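Local coordinates for protein rutinosidase (Aspergillus niger, PDB 6I1A) that hydrolyses glycosidic bonds as a secreted rutinosidase of glycosyl hydrolase family 5, with a predicted role in the metabolism of cell-wall beta-glucan, at residues L27-F41 against V66-I80. Sequence-based numbering, arbitrary orientation.
Sequences LGGWLEQESTIDSLF and VLEHRYATLITKADI. Unlike the reference sequence in segment 66-80: L74 (reference Trp). With NAG (2-acetamido-2-deoxy-beta-D-glucopyranose), chain G; EDO (1,2-ethanediol), chain M; EDO (1,2-ethanediol), chain U.
The guanidinium of R70 lies flat over the F41 ring, a cation-pi stack with planes 24° apart and CZ of R70 4.5 Å from the F41 ring centroid; CD2 of L74 sits over the rim of the opposite guanidinium face. At the guanidinium edge, OD2 of D38 meets NH1 of R70 in a salt bridge of 2.9 Å, while NE and NH2 of R70 both donate to the carbonyl O of G29, a side-on, two-nitrogen grip on one atom. OE1 of Q33 adds a weak bond to R70 NE. With its CG anti to the backbone N (chi1 -175°) and the chain extended to NE, R70 reaches from its helix into the loop, and its CD still packs on the F41 face. D38 also uses OD1 to cap the following helix, accepting from F41 N, which ties R70's ion partner to the helix carrying its aromatic partner.

W30 is sandwiched: CD2 of L31 lies over one face and CB of I75 over the other, 3.8 Å from the centroid of the five-membered ring. In the ring plane its NE1 donates almost straight (175°) to the carbonyl O of Y71, 2.9 Å away. A water accepts from Y71 OH and Q33 NE2 and donates to L31 O, bridging the two segments.

The contact lies in the beta-alpha-beta connection between the neighbouring parallel strands 22-26 and 90-95 of the TIM-barrel fold: it packs the loop after strand 22-26 and the start of helix 39-45 against helix 63-73 and the link into helix 77-85. Strand 90-95 touches L27 and W30 through I93, helix 52-59 packs on F41 and V66, and Y116 of helix 113-128 reaches Y71.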
ATOM      1  N   LEU A  27       1.124  22.629  15.356  1.00 12.42           N
ATOM      2  CA  LEU A  27       0.302  23.847  15.471  1.00 11.20           C
ATOM      3  C   LEU A  27      -0.226  24.150  14.072  1.00 12.91           C
ATOM      4  O   LEU A  27       0.060  25.239  13.492  1.00 13.47           O
ATOM      5  CB  LEU A  27       1.106  24.977  16.111  1.00 12.58           C
ATOM      6  CG  LEU A  27       1.724  24.743  17.460  1.00 13.19           C
ATOM      7  CD1 LEU A  27       2.431  25.980  17.977  1.00 13.99           C
ATOM      8  CD2 LEU A  27       0.711  24.251  18.495  1.00 14.75           C
ATOM      9  N   GLY A  28      -0.959  23.231  13.468  1.00 12.62           N
ATOM     10  CA  GLY A  28      -1.499  23.409  12.139  1.00 12.67           C
ATOM     11  C   GLY A  28      -2.695  24.327  12.100  1.00 13.41           C
ATOM     12  O   GLY A  28      -3.328  24.588  13.120  1.00 14.72           O
ATOM     13  N   GLY A  29      -3.049  24.825  10.919  1.00 13.22           N
ATOM     14  CA  GLY A  29      -4.224  25.662  10.760  1.00 12.81           C
ATOM     15  C   GLY A  29      -4.067  27.012  11.396  1.00 14.77           C
ATOM     16  O   GLY A  29      -5.063  27.734  11.523  1.00 16.19           O
ATOM     17  N   TRP A  30      -2.848  27.387  11.738  1.00 13.64           N
ATOM     18  CA  TRP A  30      -2.541  28.633  12.500  1.00 13.15           C
ATOM     19  C   TRP A  30      -1.878  29.632  11.556  1.00 13.29           C
ATOM     20  O   TRP A  30      -2.492  30.675  11.228  1.00 13.64           O
ATOM     21  CB  TRP A  30      -1.698  28.320  13.705  1.00 12.22           C
ATOM     22  CG  TRP A  30      -1.226  29.518  14.474  1.00 13.36           C
ATOM     23  CD1 TRP A  30      -1.910  30.686  14.746  1.00 13.97           C
ATOM     24  CD2 TRP A  30       0.040  29.654  15.129  1.00 13.51           C
ATOM     25  NE1 TRP A  30      -1.141  31.529  15.506  1.00 14.84           N
ATOM     26  CE2 TRP A  30       0.072  30.922  15.762  1.00 14.87           C
ATOM     27  CE3 TRP A  30       1.168  28.842  15.233  1.00 14.27           C
ATOM     28  CZ2 TRP A  30       1.179  31.330  16.499  1.00 15.11           C
ATOM     29  CZ3 TRP A  30       2.251  29.288  15.926  1.00 14.50           C
ATOM     30  CH2 TRP A  30       2.263  30.499  16.581  1.00 15.88           C
ATOM     31  N   LEU A  31      -0.687  29.297  11.088  1.00 13.70           N
ATOM     32  CA  LEU A  31       0.062  30.126  10.120  1.00 12.39           C
ATOM     33  C   LEU A  31      -0.129  29.647   8.674  1.00 12.81           C
ATOM     34  O   LEU A  31       0.313  30.347   7.758  1.00 14.02           O
ATOM     35  CB  LEU A  31       1.540  30.177  10.521  1.00 13.56           C
ATOM     36  CG  LEU A  31       1.788  30.625  11.952  1.00 13.97           C
ATOM     37  CD1 LEU A  31       3.280  30.661  12.288  1.00 14.12           C
ATOM     38  CD2 LEU A  31       1.137  32.004  12.226  1.00 15.10           C
ATOM     39  N   GLU A  32      -0.800  28.525   8.464  1.00 11.97           N
ATOM     40  CA  GLU A  32      -1.243  28.059   7.150  1.00 13.23           C
ATOM     41  C   GLU A  32      -2.694  27.602   7.296  1.00 13.18           C
ATOM     42  O   GLU A  32      -2.976  26.966   8.357  1.00 15.67           O
ATOM     43  CB  GLU A  32      -0.330  26.937   6.642  1.00 14.09           C
ATOM     44  CG  GLU A  32      -0.130  25.729   7.570  1.00 15.42           C
ATOM     45  CD  GLU A  32      -1.182  24.650   7.542  1.00 14.64           C
ATOM     46  OE1 GLU A  32      -1.433  24.069   8.593  1.00 17.15           O
ATOM     47  OE2 GLU A  32      -1.674  24.331   6.425  1.00 16.54           O
ATOM     48  N   GLN A  33      -3.514  27.851   6.311  1.00 13.28           N
ATOM     49  CA  GLN A  33      -4.992  27.670   6.508  1.00 14.83           C
ATOM     50  C   GLN A  33      -5.457  26.499   5.647  1.00 13.24           C
ATOM     51  O   GLN A  33      -5.020  26.350   4.498  1.00 14.94           O
ATOM     52  CB  GLN A  33      -5.755  28.943   6.104  1.00 15.11           C
ATOM     53  CG  GLN A  33      -5.172  30.217   6.712  1.00 16.46           C
ATOM     54  CD  GLN A  33      -4.987  30.142   8.192  1.00 16.53           C
ATOM     55  OE1 GLN A  33      -5.777  29.546   8.963  1.00 16.45           O
ATOM     56  NE2 GLN A  33      -3.926  30.773   8.689  1.00 15.45           N
ATOM     57  N   GLU A  34      -6.417  25.712   6.201  1.00 14.65           N
ATOM     58  CA  GLU A  34      -7.028  24.608   5.460  1.00 14.76           C
ATOM     59  C   GLU A  34      -8.528  24.525   5.831  1.00 13.64           C
ATOM     60  O   GLU A  34      -8.841  24.695   6.988  1.00 15.46           O
ATOM     61  CB  GLU A  34      -6.368  23.271   5.833  1.00 16.70           C
ATOM     62  CG  GLU A  34      -4.853  23.265   5.591  1.00 16.80           C
ATOM     63  CD  GLU A  34      -4.164  21.986   6.045  1.00 16.71           C
ATOM     64  OE1 GLU A  34      -4.821  20.904   5.926  1.00 16.85           O
ATOM     65  OE2 GLU A  34      -3.058  22.071   6.562  1.00 15.68           O
ATOM     66  N   SER A  35      -9.320  24.164   4.852  1.00 16.18           N
ATOM     67  CA  SER A  35     -10.803  24.138   4.995  1.00 14.80           C
ATOM     68  C   SER A  35     -11.252  23.207   6.113  1.00 15.98           C
ATOM     69  O   SER A  35     -12.195  23.562   6.824  1.00 17.26           O
ATOM     70  CB  SER A  35     -11.438  23.764   3.707  1.00 16.19           C
ATOM     71  OG  SER A  35     -11.189  22.424   3.317  1.00 17.13           O
ATOM     72  N   THR A  36     -10.638  22.044   6.313  1.00 15.60           N
ATOM     73  CA  THR A  36     -11.167  21.050   7.260  1.00 16.91           C
ATOM     74  C   THR A  36     -10.911  21.418   8.716  1.00 16.51           C
ATOM     75  O   THR A  36     -11.556  20.861   9.613  1.00 17.05           O
ATOM     76  CB  THR A  36     -10.557  19.695   6.910  1.00 18.09           C
ATOM     77  OG1 THR A  36      -9.134  19.825   6.887  1.00 19.44           O
ATOM     78  CG2 THR A  36     -11.054  19.224   5.574  1.00 19.43           C
ATOM     79  N   ILE A  37      -9.901  22.245   9.012  1.00 16.08           N
ATOM     80  CA  ILE A  37      -9.450  22.412  10.417  1.00 14.71           C
ATOM     81  C   ILE A  37     -10.433  23.244  11.257  1.00 15.51           C
ATOM     82  O   ILE A  37     -10.585  23.028  12.451  1.00 15.88           O
ATOM     83  CB  ILE A  37      -8.031  23.031  10.436  1.00 16.27           C
ATOM     84  CG1 ILE A  37      -7.098  22.008   9.782  1.00 16.68           C
ATOM     85  CG2 ILE A  37      -7.641  23.390  11.864  1.00 18.00           C
ATOM     86  CD1 ILE A  37      -5.651  22.504   9.586  1.00 16.59           C
ATOM     87  N   ASP A  38     -11.070  24.239  10.630  1.00 15.96           N
ATOM     88  CA  ASP A  38     -11.963  25.206  11.340  1.00 15.19           C
ATOM     89  C   ASP A  38     -13.086  25.536  10.333  1.00 16.59           C
ATOM     90  O   ASP A  38     -12.899  26.309   9.378  1.00 16.32           O
ATOM     91  CB  ASP A  38     -11.203  26.405  11.858  1.00 16.99           C
ATOM     92  CG  ASP A  38     -12.017  27.422  12.636  1.00 17.30           C
ATOM     93  OD1 ASP A  38     -13.227  27.471  12.429  1.00 18.92           O
ATOM     94  OD2 ASP A  38     -11.409  28.188  13.385  1.00 21.01           O
ATOM     95  N   SER A  39     -14.249  24.903  10.503  1.00 16.01           N
ATOM     96  CA  SER A  39     -15.376  25.055   9.542  1.00 16.64           C
ATOM     97  C   SER A  39     -15.960  26.477   9.621  1.00 15.84           C
ATOM     98  O   SER A  39     -16.324  26.951   8.563  1.00 17.74           O
ATOM     99  CB  SER A  39     -16.478  24.014   9.854  1.00 17.93           C
ATOM    100  OG  SER A  39     -15.922  22.706   9.777  1.00 19.73           O
ATOM    101  N   LEU A  40     -16.042  27.053  10.810  1.00 16.02           N
ATOM    102  CA  LEU A  40     -16.683  28.398  10.947  1.00 17.36           C
ATOM    103  C   LEU A  40     -15.796  29.404  10.223  1.00 20.75           C
ATOM    104  O   LEU A  40     -16.310  30.148   9.360  1.00 18.29           O
ATOM    105  CB  LEU A  40     -16.832  28.755  12.411  1.00 20.30           C
ATOM    106  CG  LEU A  40     -17.399  30.148  12.683  1.00 22.60           C
ATOM    107  CD1 LEU A  40     -18.696  30.359  11.909  1.00 25.26           C
ATOM    108  CD2 LEU A  40     -17.630  30.308  14.180  1.00 27.86           C
ATOM    109  N   PHE A  41     -14.496  29.257  10.399  1.00 17.06           N
ATOM    110  CA  PHE A  41     -13.560  30.188   9.710  1.00 16.64           C
ATOM    111  C   PHE A  41     -13.747  30.062   8.215  1.00 16.72           C
ATOM    112  O   PHE A  41     -13.829  31.079   7.493  1.00 17.00           O
ATOM    113  CB  PHE A  41     -12.144  29.884  10.191  1.00 17.28           C
ATOM    114  CG  PHE A  41     -11.122  30.730   9.486  1.00 17.06           C
ATOM    115  CD1 PHE A  41     -10.967  32.050   9.858  1.00 18.31           C
ATOM    116  CD2 PHE A  41     -10.312  30.210   8.496  1.00 18.80           C
ATOM    117  CE1 PHE A  41      -9.990  32.830   9.218  1.00 20.13           C
ATOM    118  CE2 PHE A  41      -9.375  31.000   7.848  1.00 19.06           C
ATOM    119  CZ  PHE A  41      -9.260  32.331   8.189  1.00 19.84           C
ATOM    120  N   VAL A  66      -7.868  39.797   8.379  1.00 18.05           N
ATOM    121  CA  VAL A  66      -8.558  38.560   8.819  1.00 17.61           C
ATOM    122  C   VAL A  66      -7.493  37.570   9.302  1.00 18.51           C
ATOM    123  O   VAL A  66      -7.642  37.021  10.385  1.00 18.67           O
ATOM    124  CB  VAL A  66      -9.427  37.976   7.705  1.00 18.13           C
ATOM    125  CG1 VAL A  66      -9.815  36.542   8.003  1.00 20.64           C
ATOM    126  CG2 VAL A  66     -10.674  38.818   7.469  1.00 18.86           C
ATOM    127  N   LEU A  67      -6.422  37.404   8.512  1.00 18.17           N
ATOM    128  CA  LEU A  67      -5.405  36.395   8.916  1.00 17.11           C
ATOM    129  C   LEU A  67      -4.641  36.860  10.148  1.00 16.78           C
ATOM    130  O   LEU A  67      -4.328  36.032  11.023  1.00 15.83           O
ATOM    131  CB  LEU A  67      -4.495  36.066   7.719  1.00 16.65           C
ATOM    132  CG  LEU A  67      -5.218  35.313   6.625  1.00 16.89           C
ATOM    133  CD1 LEU A  67      -4.298  35.050   5.439  1.00 17.12           C
ATOM    134  CD2 LEU A  67      -5.779  33.988   7.145  1.00 19.03           C
ATOM    135  N   GLU A  68      -4.253  38.149  10.237  1.00 16.28           N
ATOM    136  CA  GLU A  68      -3.513  38.642  11.402  1.00 16.56           C
ATOM    137  C   GLU A  68      -4.323  38.379  12.671  1.00 17.17           C
ATOM    138  O   GLU A  68      -3.772  38.044  13.731  1.00 18.57           O
ATOM    139  CB  GLU A  68      -3.248  40.142  11.274  1.00 18.21           C
ATOM    140  CG  GLU A  68      -2.181  40.484  10.238  1.00 18.63           C
ATOM    141  CD  GLU A  68      -0.733  40.126  10.544  1.00 17.91           C
ATOM    142  OE1 GLU A  68      -0.451  39.789  11.692  1.00 20.34           O
ATOM    143  OE2 GLU A  68       0.121  40.202   9.620  1.00 19.58           O
ATOM    144  N   HIS A  69      -5.648  38.547  12.586  1.00 18.24           N
ATOM    145  CA  HIS A  69      -6.500  38.298  13.771  1.00 19.79           C
ATOM    146  C   HIS A  69      -6.396  36.814  14.163  1.00 18.10           C
ATOM    147  O   HIS A  69      -6.248  36.497  15.352  1.00 19.36           O
ATOM    148  CB  HIS A  69      -7.949  38.721  13.489  1.00 19.93           C
ATOM    149  CG  HIS A  69      -8.841  38.387  14.630  1.00 22.55           C
ATOM    150  ND1 HIS A  69      -8.835  39.132  15.791  1.00 30.42           N
ATOM    151  CD2 HIS A  69      -9.675  37.344  14.831  1.00 26.00           C
ATOM    152  CE1 HIS A  69      -9.715  38.617  16.636  1.00 25.94           C
ATOM    153  NE2 HIS A  69     -10.233  37.522  16.093  1.00 29.58           N
ATOM    154  N   ARG A  70      -6.470  35.908  13.188  1.00 17.30           N
ATOM    155  CA  ARG A  70      -6.317  34.467  13.481  1.00 15.58           C
ATOM    156  C   ARG A  70      -4.934  34.175  14.045  1.00 15.34           C
ATOM    157  O   ARG A  70      -4.816  33.363  14.999  1.00 16.73           O
ATOM    158  CB  ARG A  70      -6.588  33.668  12.213  1.00 16.45           C
ATOM    159  CG  ARG A  70      -6.579  32.147  12.439  1.00 17.89           C
ATOM    160  CD  ARG A  70      -7.158  31.385  11.281  1.00 18.23           C
ATOM    161  NE  ARG A  70      -7.109  29.947  11.413  1.00 17.66           N
ATOM    162  CZ  ARG A  70      -8.027  29.175  12.019  1.00 20.14           C
ATOM    163  NH1 ARG A  70      -9.070  29.758  12.617  1.00 19.15           N
ATOM    164  NH2 ARG A  70      -7.877  27.869  12.072  1.00 18.13           N
ATOM    165  N   TYR A  71      -3.880  34.727  13.443  1.00 15.68           N
ATOM    166  CA  TYR A  71      -2.511  34.526  13.995  1.00 16.39           C
ATOM    167  C   TYR A  71      -2.445  34.892  15.484  1.00 16.54           C
ATOM    168  O   TYR A  71      -1.830  34.243  16.318  1.00 17.46           O
ATOM    169  CB  TYR A  71      -1.432  35.308  13.236  1.00 16.24           C
ATOM    170  CG  TYR A  71      -1.398  35.104  11.734  1.00 15.33           C
ATOM    171  CD1 TYR A  71      -1.771  33.897  11.158  1.00 15.04           C
ATOM    172  CD2 TYR A  71      -0.831  36.046  10.910  1.00 15.87           C
ATOM    173  CE1 TYR A  71      -1.784  33.694   9.794  1.00 14.30           C
ATOM    174  CE2 TYR A  71      -0.752  35.839   9.553  1.00 15.20           C
ATOM    175  CZ  TYR A  71      -1.188  34.649   8.977  1.00 14.47           C
ATOM    176  OH  TYR A  71      -1.130  34.465   7.619  1.00 14.98           O
ATOM    177  N   ALA A  72      -3.046  36.042  15.804  1.00 18.07           N
ATOM    178  CA  ALA A  72      -2.988  36.565  17.178  1.00 18.56           C
ATOM    179  C   ALA A  72      -3.863  35.782  18.150  1.00 19.09           C
ATOM    180  O   ALA A  72      -3.541  35.839  19.353  1.00 23.38           O
ATOM    181  CB  ALA A  72      -3.424  38.021  17.089  1.00 19.60           C
ATOM    182  N   THR A  73      -4.876  35.069  17.714  1.00 19.99           N
ATOM    183  CA  THR A  73      -5.876  34.496  18.629  1.00 20.43           C
ATOM    184  C   THR A  73      -5.964  32.976  18.631  1.00 22.39           C
ATOM    185  O   THR A  73      -6.338  32.432  19.676  1.00 21.94           O
ATOM    186  CB  THR A  73      -7.243  35.080  18.340  1.00 20.20           C
ATOM    187  OG1 THR A  73      -7.630  34.760  17.010  1.00 23.39           O
ATOM    188  CG2 THR A  73      -7.283  36.566  18.626  1.00 23.78           C
ATOM    189  N   LEU A  74      -5.632  32.273  17.563  1.00 19.76           N
ATOM    190  CA  LEU A  74      -5.926  30.815  17.527  1.00 19.16           C
ATOM    191  C   LEU A  74      -5.014  30.056  18.484  1.00 18.55           C
ATOM    192  O   LEU A  74      -5.480  29.146  19.192  1.00 19.77           O
ATOM    193  CB  LEU A  74      -5.748  30.273  16.111  1.00 20.44           C
ATOM    194  CG  LEU A  74      -6.109  28.793  15.940  1.00 22.67           C
ATOM    195  CD1 LEU A  74      -7.632  28.561  15.949  1.00 23.21           C
ATOM    196  CD2 LEU A  74      -5.546  28.210  14.660  1.00 24.33           C
ATOM    197  N   ILE A  75      -3.708  30.347  18.450  1.00 17.78           N
ATOM    198  CA  ILE A  75      -2.695  29.691  19.324  1.00 18.23           C
ATOM    199  C   ILE A  75      -2.098  30.734  20.225  1.00 20.54           C
ATOM    200  O   ILE A  75      -1.500  31.710  19.748  1.00 20.58           O
ATOM    201  CB  ILE A  75      -1.599  28.932  18.542  1.00 17.64           C
ATOM    202  CG1 ILE A  75      -2.218  27.862  17.652  1.00 19.21           C
ATOM    203  CG2 ILE A  75      -0.518  28.405  19.481  1.00 19.00           C
ATOM    204  CD1 ILE A  75      -2.883  26.711  18.365  1.00 18.57           C
ATOM    205  N   THR A  76      -2.253  30.566  21.539  1.00 20.96           N
ATOM    206  CA  THR A  76      -1.710  31.511  22.519  1.00 20.31           C
ATOM    207  C   THR A  76      -0.879  30.779  23.552  1.00 20.83           C
ATOM    208  O   THR A  76      -0.735  29.558  23.536  1.00 19.72           O
ATOM    209  CB  THR A  76      -2.859  32.297  23.185  1.00 23.14           C
ATOM    210  OG1 THR A  76      -3.513  31.343  24.024  1.00 24.06           O
ATOM    211  CG2 THR A  76      -3.801  32.927  22.186  1.00 24.79           C
ATOM    212  N   LYS A  77      -0.285  31.513  24.468  1.00 20.35           N
ATOM    213  CA  LYS A  77       0.490  30.899  25.564  1.00 20.03           C
ATOM    214  C   LYS A  77      -0.371  29.917  26.356  1.00 20.13           C
ATOM    215  O   LYS A  77       0.167  28.893  26.802  1.00 19.08           O
ATOM    216  CB  LYS A  77       1.041  32.010  26.443  1.00 22.97           C
ATOM    217  CG  LYS A  77       2.145  32.798  25.782  1.00 28.63           C
ATOM    218  CD  LYS A  77       2.531  33.948  26.633  1.00 31.66           C
ATOM    219  CE  LYS A  77       3.532  34.823  25.940  1.00 39.60           C
ATOM    220  NZ  LYS A  77       3.932  35.878  26.887  1.00 45.23           N
ATOM    221  N   ALA A  78      -1.672  30.192  26.511  1.00 19.21           N
ATOM    222  CA  ALA A  78      -2.605  29.276  27.198  1.00 19.70           C
ATOM    223  C   ALA A  78      -2.593  27.900  26.502  1.00 17.49           C
ATOM    224  O   ALA A  78      -2.632  26.890  27.241  1.00 17.92           O
ATOM    225  CB  ALA A  78      -4.011  29.858  27.202  1.00 22.64           C
ATOM    226  N   ASP A  79      -2.574  27.878  25.158  1.00 17.99           N
ATOM    227  CA  ASP A  79      -2.491  26.597  24.422  1.00 16.72           C
ATOM    228  C   ASP A  79      -1.193  25.880  24.765  1.00 15.60           C
ATOM    229  O   ASP A  79      -1.173  24.628  25.025  1.00 15.15           O
ATOM    230  CB  ASP A  79      -2.646  26.795  22.916  1.00 17.26           C
ATOM    231  CG  ASP A  79      -4.012  27.329  22.589  1.00 22.20           C
ATOM    232  OD1 ASP A  79      -5.004  26.568  22.747  1.00 22.81           O
ATOM    233  OD2 ASP A  79      -4.111  28.515  22.228  1.00 20.75           O
ATOM    234  N   ILE A  80      -0.068  26.580  24.809  1.00 14.95           N
ATOM    235  CA  ILE A  80       1.221  25.950  25.160  1.00 15.63           C
ATOM    236  C   ILE A  80       1.169  25.363  26.563  1.00 15.53           C
ATOM    237  O   ILE A  80       1.654  24.275  26.804  1.00 15.74           O
ATOM    238  CB  ILE A  80       2.393  26.928  24.987  1.00 16.58           C
ATOM    239  CG1 ILE A  80       2.346  27.564  23.588  1.00 15.81           C
ATOM    240  CG2 ILE A  80       3.728  26.269  25.295  1.00 16.87           C
ATOM    241  CD1 ILE A  80       2.156  26.600  22.425  1.00 16.88           C
TER
HETATM  242  C1  NAG G 405     -20.324  23.001  11.088  1.00 24.93           C
HETATM  243  C2  NAG G 405     -21.852  22.864  11.171  1.00 26.25           C
HETATM  244  C3  NAG G 405     -22.487  23.973  10.372  1.00 28.82           C
HETATM  245  C4  NAG G 405     -22.013  25.295  10.860  1.00 26.54           C
HETATM  246  C5  NAG G 405     -20.495  25.273  10.676  1.00 25.86           C
HETATM  247  C6  NAG G 405     -19.789  26.553  11.055  1.00 29.05           C
HETATM  248  C7  NAG G 405     -22.470  20.507  11.405  1.00 40.28           C
HETATM  249  C8  NAG G 405     -22.679  20.786  12.859  1.00 35.86           C
HETATM  250  N2  NAG G 405     -22.216  21.552  10.575  1.00 33.44           N
HETATM  251  O3  NAG G 405     -23.910  23.834  10.499  1.00 29.62           O
HETATM  252  O4  NAG G 405     -22.546  26.381  10.021  1.00 22.54           O
HETATM  253  O5  NAG G 405     -20.017  24.245  11.577  1.00 24.66           O
HETATM  254  O6  NAG G 405     -20.184  26.917  12.382  1.00 32.52           O
HETATM  255  O7  NAG G 405     -22.416  19.351  11.014  1.00 53.64           O
HETATM  256  C1  EDO M 411     -15.472  23.637   5.610  1.00 28.15           C
HETATM  257  O1  EDO M 411     -16.589  23.937   6.443  1.00 32.69           O
HETATM  258  C2  EDO M 411     -14.877  22.343   6.044  1.00 28.24           C
HETATM  259  O2  EDO M 411     -14.549  22.219   7.406  1.00 23.02           O
HETATM  260  C1  EDO U 419      -8.109  15.753   7.058  1.00 37.22           C
HETATM  261  O1  EDO U 419      -9.303  15.892   6.291  1.00 38.01           O
HETATM  262  C2  EDO U 419      -8.083  16.572   8.330  1.00 28.68           C
HETATM  263  O2  EDO U 419      -7.711  17.969   8.154  1.00 28.72           O
HETATM  264  O   HOH W   1      -1.790  31.911   6.774  1.00 14.62           O